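Local coordinates for protein periplasmic chaperone Spy (Escherichia coli, PDB 5WO2) that acts as an ATP-independent periplasmic chaperone, a cradle-shaped homodimer that limits protein aggregation and lets bound substrate proteins fold, at residues His69-Thr72 and Gln73-Tyr77; Lys85-Phe88 and Asn89-Glu93. All blocks are in the same frame, centred on the assembly; numbering follows the deposited sequence.

Interaction 1: residues His69-Thr72 and Gln73-Tyr77; sequences HMET and QNKIY. With ZN (zinc ion), chain Y; ZN (zinc ion), chain V.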
ATOM      1  N   HIS B  69       2.429   6.863  -9.738  1.00 30.87           N
ATOM      2  CA  HIS B  69       3.759   6.375  -9.340  1.00 32.67           C
ATOM      3  C   HIS B  69       4.481   5.748 -10.523  1.00 31.57           C
ATOM      4  O   HIS B  69       5.648   6.050 -10.785  1.00 33.83           O
ATOM      5  CB  HIS B  69       3.657   5.335  -8.222  1.00 32.66           C
ATOM      6  CG  HIS B  69       4.988   4.840  -7.728  1.00 36.46           C
ATOM      7  ND1 HIS B  69       5.847   5.628  -6.988  1.00 42.27           N
ATOM      8  CD2 HIS B  69       5.609   3.641  -7.867  1.00 35.32           C
ATOM      9  CE1 HIS B  69       6.932   4.933  -6.686  1.00 43.10           C
ATOM     10  NE2 HIS B  69       6.812   3.724  -7.205  1.00 38.48           N
ATOM     11  N   MET B  70       3.799   4.870 -11.252  1.00 28.91           N
ATOM     12  CA  MET B  70       4.458   4.254 -12.414  1.00 28.09           C
ATOM     13  C   MET B  70       4.741   5.279 -13.473  1.00 28.65           C
ATOM     14  O   MET B  70       5.780   5.168 -14.126  1.00 29.04           O
ATOM     15  CB  MET B  70       3.647   3.080 -12.980  1.00 26.79           C
ATOM     16  CG  MET B  70       3.563   1.907 -11.928  1.00 25.11           C
ATOM     17  SD  MET B  70       2.977   0.377 -12.708  1.00 39.84           S
ATOM     18  CE  MET B  70       1.289   0.739 -12.589  1.00 33.12           C
ATOM     19  N   GLU B  71       3.863   6.281 -13.647  1.00 29.77           N
ATOM     20  CA  GLU B  71       4.109   7.242 -14.704  1.00 33.21           C
ATOM     21  C   GLU B  71       5.328   8.048 -14.343  1.00 34.53           C
ATOM     22  O   GLU B  71       6.161   8.314 -15.203  1.00 36.46           O
ATOM     23  CB  GLU B  71       2.936   8.181 -14.965  1.00 34.65           C
ATOM     24  CG  GLU B  71       3.249   9.159 -16.105  1.00 40.17           C
ATOM     25  CD  GLU B  71       2.038   9.831 -16.739  1.00 46.39           C
ATOM     26  OE1 GLU B  71       0.912   9.669 -16.258  1.00 47.00           O
ATOM     27  OE2 GLU B  71       2.222  10.548 -17.751  1.00 51.43           O
ATOM     28  N   THR B  72       5.438   8.426 -13.078  1.00 34.87           N
ATOM     29  CA  THR B  72       6.575   9.198 -12.583  1.00 37.60           C
ATOM     30  C   THR B  72       7.877   8.414 -12.739  1.00 36.20           C
ATOM     31  O   THR B  72       8.855   8.944 -13.248  1.00 37.69           O
ATOM     32  CB  THR B  72       6.343   9.602 -11.108  1.00 40.96           C
ATOM     33  OG1 THR B  72       5.189  10.449 -11.042  1.00 44.50           O
ATOM     34  CG2 THR B  72       7.504  10.365 -10.539  1.00 42.45           C
ATOM     35  N   GLN B  73       7.892   7.152 -12.324  1.00 32.87           N
ATOM     36  CA  GLN B  73       9.098   6.352 -12.462  1.00 33.54           C
ATOM     37  C   GLN B  73       9.493   6.133 -13.924  1.00 32.20           C
ATOM     38  O   GLN B  73      10.677   6.111 -14.273  1.00 33.09           O
ATOM     39  CB  GLN B  73       8.911   5.016 -11.779  1.00 32.16           C
ATOM     40  CG  GLN B  73       8.719   5.167 -10.257  1.00 34.91           C
ATOM     41  CD  GLN B  73       9.954   5.689  -9.592  1.00 41.50           C
ATOM     42  OE1 GLN B  73      11.037   5.126  -9.758  1.00 44.42           O
ATOM     43  NE2 GLN B  73       9.820   6.793  -8.869  1.00 44.29           N
ATOM     44  N   ASN B  74       8.498   5.951 -14.787  1.00 31.81           N
ATOM     45  CA  ASN B  74       8.759   5.852 -16.219  1.00 31.66           C
ATOM     46  C   ASN B  74       9.388   7.145 -16.741  1.00 34.97           C
ATOM     47  O   ASN B  74      10.310   7.118 -17.551  1.00 36.40           O
ATOM     48  CB  ASN B  74       7.458   5.541 -16.974  1.00 32.35           C
ATOM     49  CG  ASN B  74       7.659   5.400 -18.450  1.00 35.25           C
ATOM     50  OD1 ASN B  74       7.579   6.383 -19.203  1.00 37.56           O
ATOM     51  ND2 ASN B  74       7.940   4.183 -18.891  1.00 36.75           N
ATOM     52  N   LYS B  75       8.892   8.283 -16.276  1.00 36.30           N
ATOM     53  CA  LYS B  75       9.429   9.546 -16.784  1.00 41.62           C
ATOM     54  C   LYS B  75      10.887   9.681 -16.351  1.00 42.72           C
ATOM     55  O   LYS B  75      11.727  10.195 -17.081  1.00 44.16           O
ATOM     56  CB  LYS B  75       8.602  10.729 -16.291  1.00 45.34           C
ATOM     57  CG  LYS B  75       7.310  10.947 -17.088  1.00 49.51           C
ATOM     58  CD  LYS B  75       6.553  12.199 -16.627  1.00 54.77           C
ATOM     59  CE  LYS B  75       5.136  12.192 -17.128  1.00 57.57           C
ATOM     60  NZ  LYS B  75       5.046  11.809 -18.574  1.00 60.28           N
ATOM     61  N   ILE B  76      11.193   9.204 -15.157  1.00 42.22           N
ATOM     62  CA  ILE B  76      12.548   9.269 -14.643  1.00 43.72           C
ATOM     63  C   ILE B  76      13.463   8.342 -15.433  1.00 41.42           C
ATOM     64  O   ILE B  76      14.516   8.753 -15.928  1.00 44.13           O
ATOM     65  CB  ILE B  76      12.561   8.902 -13.152  1.00 43.64           C
ATOM     66  CG1 ILE B  76      11.902  10.033 -12.351  1.00 45.69           C
ATOM     67  CG2 ILE B  76      13.989   8.635 -12.661  1.00 44.99           C
ATOM     68  CD1 ILE B  76      11.755   9.756 -10.915  1.00 44.77           C
ATOM     69  N   TYR B  77      13.059   7.086 -15.558  1.00 36.99           N
ATOM     70  CA  TYR B  77      13.817   6.104 -16.312  1.00 35.24           C
ATOM     71  C   TYR B  77      14.255   6.695 -17.657  1.00 36.82           C
ATOM     72  O   TYR B  77      15.380   6.500 -18.082  1.00 38.09           O
ATOM     73  CB  TYR B  77      12.965   4.857 -16.536  1.00 34.27           C
ATOM     74  CG  TYR B  77      13.695   3.729 -17.235  1.00 35.21           C
ATOM     75  CD1 TYR B  77      14.564   2.908 -16.533  1.00 34.64           C
ATOM     76  CD2 TYR B  77      13.507   3.473 -18.588  1.00 36.54           C
ATOM     77  CE1 TYR B  77      15.250   1.881 -17.155  1.00 34.59           C
ATOM     78  CE2 TYR B  77      14.194   2.413 -19.227  1.00 36.87           C
ATOM     79  CZ  TYR B  77      15.036   1.621 -18.490  1.00 35.78           C
ATOM     80  OH  TYR B  77      15.704   0.568 -19.040  1.00 36.79           O
TER
HETATM   81 ZN    ZN Y 209       5.504   7.771  -6.477  1.00109.00          ZN
HETATM   82 ZN    ZN V 206       8.213   2.430  -6.994  0.60 34.41          ZN
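His69 O takes the amide hydrogen of Gln73 N at 2.9 Å. It is the first of four successive i to i+4 backbone bonds in this part of helix 48-77. Asn74 N, Lys75 N and Ile76 N bond in the same way to Met70 O, Glu71 O and Thr72 O. On one flank, Gln73 CG sits over a face of the His69 imidazole, 4.0 Å from the ring centroid, a CH-pi contact displaced toward the rim. The Gln73 chain bends at chi2 (-66°), and its amide plane lies 20° from the ring plane. The same ring holds two zinc ions: His69 ND1 binds one at 2.2 Å and His69 NE2 binds the other at 1.9 Å. Thr97 OXT, at the end of this truncated construct, also binds the second ion. Glu71 and Lys75 run side by side, and Glu71 OE2 forms a salt bridge with Lys75 NZ at 3.2 Å, a weak hydrogen bond. A further zinc ion lies about 3 Å from the Glu71 side chain. Thr72 OG1 hydrogen-bonds Ala68 O. Thr72 CG2 lies 4.3 Å from Ile76 CD1, and both residues pack on Ile18 of helix 9-21. With zinc on both ring nitrogens, the His69 ring is probably deprotonated to imidazolate; the two metal bonds probably hold the ring's rotation, with Gln73 CG packed over one face.

Interaction 2: residues Lys85-Phe88 and Asn89-Glu93; sequences KKQF and NANFE. With ZN (zinc ion), chain J.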
ATOM      1  N   LYS B  85      20.388   3.481 -16.735  1.00 44.13           N
ATOM      2  CA  LYS B  85      19.220   2.592 -16.812  1.00 41.54           C
ATOM      3  C   LYS B  85      19.570   1.162 -16.380  1.00 43.10           C
ATOM      4  O   LYS B  85      18.792   0.499 -15.717  1.00 40.20           O
ATOM      5  CB  LYS B  85      18.656   2.543 -18.231  1.00 41.62           C
ATOM      6  CG  LYS B  85      17.995   3.799 -18.721  1.00 42.36           C
ATOM      7  CD  LYS B  85      17.594   3.669 -20.210  1.00 43.54           C
ATOM      8  CE  LYS B  85      16.871   4.926 -20.678  1.00 45.59           C
ATOM      9  NZ  LYS B  85      16.733   5.007 -22.150  1.00 48.05           N
ATOM     10  N   LYS B  86      20.752   0.685 -16.761  1.00 47.12           N
ATOM     11  CA  LYS B  86      21.176  -0.636 -16.308  1.00 50.05           C
ATOM     12  C   LYS B  86      21.187  -0.657 -14.799  1.00 47.39           C
ATOM     13  O   LYS B  86      20.771  -1.625 -14.186  1.00 45.64           O
ATOM     14  CB  LYS B  86      22.560  -1.014 -16.829  1.00 56.24           C
ATOM     15  CG  LYS B  86      22.610  -1.358 -18.315  1.00 61.60           C
ATOM     16  CD  LYS B  86      23.781  -2.312 -18.639  1.00 68.72           C
ATOM     17  CE  LYS B  86      25.165  -1.750 -18.287  1.00 75.18           C
ATOM     18  NZ  LYS B  86      25.731  -0.814 -19.333  1.00 79.81           N
ATOM     19  N   GLN B  87      21.669   0.428 -14.208  1.00 46.51           N
ATOM     20  CA  GLN B  87      21.782   0.515 -12.760  1.00 46.43           C
ATOM     21  C   GLN B  87      20.424   0.654 -12.103  1.00 42.46           C
ATOM     22  O   GLN B  87      20.136   0.021 -11.093  1.00 42.89           O
ATOM     23  CB  GLN B  87      22.654   1.694 -12.366  1.00 51.47           C
ATOM     24  CG  GLN B  87      22.866   1.798 -10.868  1.00 56.79           C
ATOM     25  CD  GLN B  87      23.667   0.622 -10.302  1.00 62.24           C
ATOM     26  OE1 GLN B  87      24.769   0.325 -10.770  1.00 65.18           O
ATOM     27  NE2 GLN B  87      23.105  -0.052  -9.301  1.00 63.29           N
ATOM     28  N   PHE B  88      19.606   1.540 -12.649  1.00 40.04           N
ATOM     29  CA  PHE B  88      18.220   1.637 -12.228  1.00 37.64           C
ATOM     30  C   PHE B  88      17.545   0.274 -12.275  1.00 35.54           C
ATOM     31  O   PHE B  88      16.850  -0.099 -11.333  1.00 34.46           O
ATOM     32  CB  PHE B  88      17.477   2.620 -13.114  1.00 37.90           C
ATOM     33  CG  PHE B  88      16.011   2.769 -12.793  1.00 36.26           C
ATOM     34  CD1 PHE B  88      15.076   1.821 -13.211  1.00 35.12           C
ATOM     35  CD2 PHE B  88      15.555   3.882 -12.119  1.00 37.91           C
ATOM     36  CE1 PHE B  88      13.739   1.986 -12.950  1.00 35.75           C
ATOM     37  CE2 PHE B  88      14.178   4.041 -11.856  1.00 37.66           C
ATOM     38  CZ  PHE B  88      13.296   3.089 -12.264  1.00 36.41           C
ATOM     39  N   ASN B  89      17.776  -0.491 -13.338  1.00 34.43           N
ATOM     40  CA  ASN B  89      17.090  -1.786 -13.453  1.00 33.04           C
ATOM     41  C   ASN B  89      17.631  -2.742 -12.392  1.00 33.69           C
ATOM     42  O   ASN B  89      16.877  -3.476 -11.805  1.00 34.36           O
ATOM     43  CB  ASN B  89      17.226  -2.394 -14.840  1.00 33.14           C
ATOM     44  CG  ASN B  89      16.316  -1.718 -15.855  1.00 33.03           C
ATOM     45  OD1 ASN B  89      15.208  -1.335 -15.542  1.00 31.01           O
ATOM     46  ND2 ASN B  89      16.826  -1.515 -17.057  1.00 34.14           N
ATOM     47  N   ALA B  90      18.926  -2.702 -12.119  1.00 36.87           N
ATOM     48  CA  ALA B  90      19.462  -3.570 -11.074  1.00 39.80           C
ATOM     49  C   ALA B  90      18.901  -3.216  -9.697  1.00 40.74           C
ATOM     50  O   ALA B  90      18.527  -4.107  -8.905  1.00 41.27           O
ATOM     51  CB  ALA B  90      20.972  -3.497 -11.077  1.00 44.03           C
ATOM     52  N   ASN B  91      18.834  -1.923  -9.399  1.00 41.00           N
ATOM     53  CA  ASN B  91      18.266  -1.463  -8.135  1.00 43.50           C
ATOM     54  C   ASN B  91      16.836  -1.879  -7.981  1.00 39.12           C
ATOM     55  O   ASN B  91      16.367  -2.133  -6.886  1.00 41.83           O
ATOM     56  CB  ASN B  91      18.341   0.054  -8.013  1.00 46.75           C
ATOM     57  CG  ASN B  91      19.754   0.572  -7.924  1.00 53.56           C
ATOM     58  OD1 ASN B  91      20.707  -0.183  -7.734  1.00 55.22           O
ATOM     59  ND2 ASN B  91      19.900   1.886  -8.072  1.00 57.28           N
ATOM     60  N   PHE B  92      16.124  -1.912  -9.103  1.00 36.20           N
ATOM     61  CA  PHE B  92      14.722  -2.243  -9.117  1.00 32.56           C
ATOM     62  C   PHE B  92      14.525  -3.660  -8.558  1.00 33.98           C
ATOM     63  O   PHE B  92      13.554  -3.943  -7.845  1.00 33.88           O
ATOM     64  CB  PHE B  92      14.159  -2.113 -10.556  1.00 32.83           C
ATOM     65  CG  PHE B  92      12.640  -2.074 -10.615  1.00 32.94           C
ATOM     66  CD1 PHE B  92      11.895  -3.245 -10.607  1.00 32.29           C
ATOM     67  CD2 PHE B  92      11.954  -0.866 -10.660  1.00 35.04           C
ATOM     68  CE1 PHE B  92      10.471  -3.224 -10.623  1.00 33.43           C
ATOM     69  CE2 PHE B  92      10.543  -0.838 -10.695  1.00 35.07           C
ATOM     70  CZ  PHE B  92       9.813  -2.012 -10.662  1.00 33.74           C
ATOM     71  N   GLU B  93      15.446  -4.547  -8.885  1.00 33.06           N
ATOM     72  CA  GLU B  93      15.333  -5.944  -8.470  1.00 36.41           C
ATOM     73  C   GLU B  93      15.436  -6.094  -6.950  1.00 42.63           C
ATOM     74  O   GLU B  93      14.931  -7.054  -6.386  1.00 44.05           O
ATOM     75  CB  GLU B  93      16.432  -6.775  -9.130  1.00 35.92           C
ATOM     76  CG  GLU B  93      16.439  -6.644 -10.633  1.00 35.12           C
ATOM     77  CD  GLU B  93      15.089  -6.955 -11.249  1.00 34.91           C
ATOM     78  OE1 GLU B  93      14.400  -7.924 -10.847  1.00 37.26           O
ATOM     79  OE2 GLU B  93      14.718  -6.176 -12.116  1.00 32.34           O
TER
HETATM   80 ZN    ZN J 208      12.703  -6.609 -12.565  1.00 28.13          ZN
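Gln87 NE2 donates to Asn91 OD1 at 2.9 Å, one turn along helix 82-94. The bond leaves in the amide plane of Gln87 but arrives 38° out of the Asn91 carbonyl plane, away from a lone pair. Gln87 CG lies anti to the backbone N, and a bend at chi2 (66°) swings the amide toward Asn91. Asn91 ND2 bonds to Asp4, so both ends of this amide have partners. On another side of the helix, Phe88 and Phe92 point the same way, with Phe88 CE1 4.1 Å from Phe92 CD2. Both have CG anti to the backbone N, and the two side chains leave the helix in the same direction. Asn89 OD1 lies in the plane of the Phe88 ring, at its edge, 3.9 Å from Phe88 CD1. The Asn89 amide stands almost upright to that ring (82°). Its OD1 accepts from His38 of the second subunit, whose ring also stacks on Phe92. Glu93 OE2 binds zinc at 2.1 Å, and the same His38 binds that ion through its other ring nitrogen. The contact thus sets aromatic, amide and carboxylate groups around one histidine of the partner, joining the subunits by stacking, hydrogen bonding and shared metal.

Along the chain, interaction 1 comes first, near the C-terminal end of helix 48-77, and interaction 2 follows on helix 82-94. Each is a local contact within one helix, so neither closes a long loop. They lie in series, without nesting or crossing, and their centres are about 13 Å apart. The short connection between the helices turns the chain back, bringing the two contacts together. Tyr77 OH probably hydrogen-bonds Asn89 ND2 at 3.1 Å, and the Tyr77 ring meets Phe88 edge-to-face. Interaction 1 also faces helix 9-21, while interaction 2 reaches the N-terminal residues. Both touch the second subunit, placing this helix pair in the dimer interface.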